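Local coordinates for twitching motility protein PilT (PDB 2EYU) that probably powers pilus retraction in twitching motility as a P-loop ATPase motor, represented here by its C-terminal domain, at residues 186-189 with 190-193. The protein carries 1 engineered substitution. Residues are numbered along the deposited sequence; the frame is centred on the assembly and turned at random.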
loop_
_atom_site.group_PDB
_atom_site.type_symbol
_atom_site.label_atom_id
_atom_site.label_comp_id
_atom_site.label_asym_id
_atom_site.label_seq_id
_atom_site.Cartn_x
_atom_site.Cartn_y
_atom_site.Cartn_z
ATOM N N ILE A 186 -4.104 6.726 -5.723
ATOM C CA ILE A 186 -5.430 6.555 -5.110
ATOM C C ILE A 186 -6.446 6.845 -6.207
ATOM O O ILE A 186 -6.710 8.013 -6.473
ATOM C CB ILE A 186 -5.600 7.438 -3.885
ATOM C CG1 ILE A 186 -4.728 6.959 -2.706
ATOM C CG2 ILE A 186 -7.033 7.586 -3.369
ATOM C CD1 ILE A 186 -4.658 7.997 -1.609
ATOM N N PRO A 187 -6.948 5.750 -6.764
ATOM C CA PRO A 187 -7.707 5.797 -8.012
ATOM C C PRO A 187 -8.842 6.809 -7.830
ATOM O O PRO A 187 -9.287 7.004 -6.704
ATOM C CB PRO A 187 -8.202 4.381 -8.211
ATOM C CG PRO A 187 -7.325 3.523 -7.379
ATOM C CD PRO A 187 -6.849 4.376 -6.238
ATOM N N ASN A 188 -9.185 7.431 -8.935
ATOM C CA ASN A 188 -10.308 8.346 -9.086
ATOM C C ASN A 188 -11.108 7.772 -10.252
ATOM O O ASN A 188 -10.709 6.704 -10.739
ATOM C CB ASN A 188 -9.861 9.779 -9.310
ATOM C CG ASN A 188 -9.023 9.957 -10.563
ATOM O OD1 ASN A 188 -8.866 9.031 -11.359
ATOM N ND2 ASN A 188 -8.475 11.142 -10.764
ATOM N N THR A 189 -12.183 8.393 -10.700
ATOM C CA THR A 189 -12.990 7.729 -11.723
ATOM C C THR A 189 -12.199 7.405 -12.988
ATOM O O THR A 189 -12.417 6.347 -13.585
ATOM C CB THR A 189 -14.208 8.599 -12.097
ATOM O OG1 THR A 189 -15.298 8.291 -11.226
ATOM C CG2 THR A 189 -14.641 8.276 -13.520
ATOM N N ALA A 190 -11.291 8.281 -13.380
ATOM C CA ALA A 190 -10.516 8.170 -14.607
ATOM C C ALA A 190 -9.533 7.007 -14.598
ATOM O O ALA A 190 -9.531 6.268 -15.583
ATOM C CB ALA A 190 -9.753 9.461 -14.866
ATOM N N ILE A 191 -8.734 6.866 -13.538
ATOM C CA ILE A 191 -7.810 5.729 -13.423
ATOM C C ILE A 191 -8.587 4.444 -13.170
ATOM O O ILE A 191 -8.180 3.385 -13.611
ATOM C CB ILE A 191 -6.766 5.941 -12.323
ATOM C CG1 ILE A 191 -7.253 6.760 -11.129
ATOM C CG2 ILE A 191 -5.497 6.617 -12.848
ATOM C CD1 ILE A 191 -6.301 7.906 -10.808
ATOM N N ARG A 192 -9.728 4.478 -12.483
ATOM C CA ARG A 192 -10.545 3.262 -12.364
ATOM C C ARG A 192 -10.884 2.716 -13.732
ATOM O O ARG A 192 -10.661 1.565 -14.051
ATOM C CB ARG A 192 -11.809 3.589 -11.585
ATOM C CG ARG A 192 -11.474 4.030 -10.170
ATOM C CD ARG A 192 -12.611 3.661 -9.217
ATOM N NE ARG A 192 -12.205 2.571 -8.363
ATOM C CZ ARG A 192 -11.697 2.543 -7.150
ATOM N NH1 ARG A 192 -11.458 3.619 -6.431
ATOM N NH2 ARG A 192 -11.432 1.338 -6.660
ATOM N N ASN A 193 -11.413 3.603 -14.572
ATOM C CA ASN A 193 -11.689 3.254 -15.961
ATOM C C ASN A 193 -10.472 2.692 -16.673
ATOM O O ASN A 193 -10.477 1.613 -17.277
ATOM C CB ASN A 193 -12.170 4.542 -16.654
ATOM C CG ASN A 193 -12.011 4.422 -18.160
ATOM O OD1 ASN A 193 -12.914 3.920 -18.826
ATOM N ND2 ASN A 193 -10.875 4.864 -18.694
#
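Asn188 caps the N-terminus of helix 189-197 by accepting from Ile191, a local contact where the chain leaves strand 179-185 of the central sheet in this P-loop NTPase fold and turns into the helix. Its side chain folds back over the first turn: with chi1 at 61°, CG lies between the backbone N and the carbonyl carbon, which brings OD1 round to the backbone N of Ile191. The N-cap bond from Ile191 N to Asn188 OD1 measures 3.1 Å and is nearly straight (177° at the hydrogen), although OD1 sits too near the Ile191 side chain in the model for its exact place to be trusted. The first backbone bond of the turn, Arg192 N to Asn188 O at 3.0 Å, carries the same reserve, since that oxygen also sits too near the Arg192 side chain. Just before the cap, Pro187 packs against two side chains of the turn. Pro187 CB lies 3.9 Å from Ile191 CG1, and Ile191 also rests on Val203 and Leu206 of helix 200-209. The same CB covers one face of the Arg192 guanidinium, set toward the rim, while NE and NH2 of that group donate to the carbonyls of Ser159 and Leu162. Cut back to an alanine here, the side chain is likely to deprive those carbonyls of these two donors and Pro187 CB of the flat group beside it. The next bond along, Asn193 N to Thr189 O at 3.1 Å, has its donor tilted 27° from the carbonyl plane.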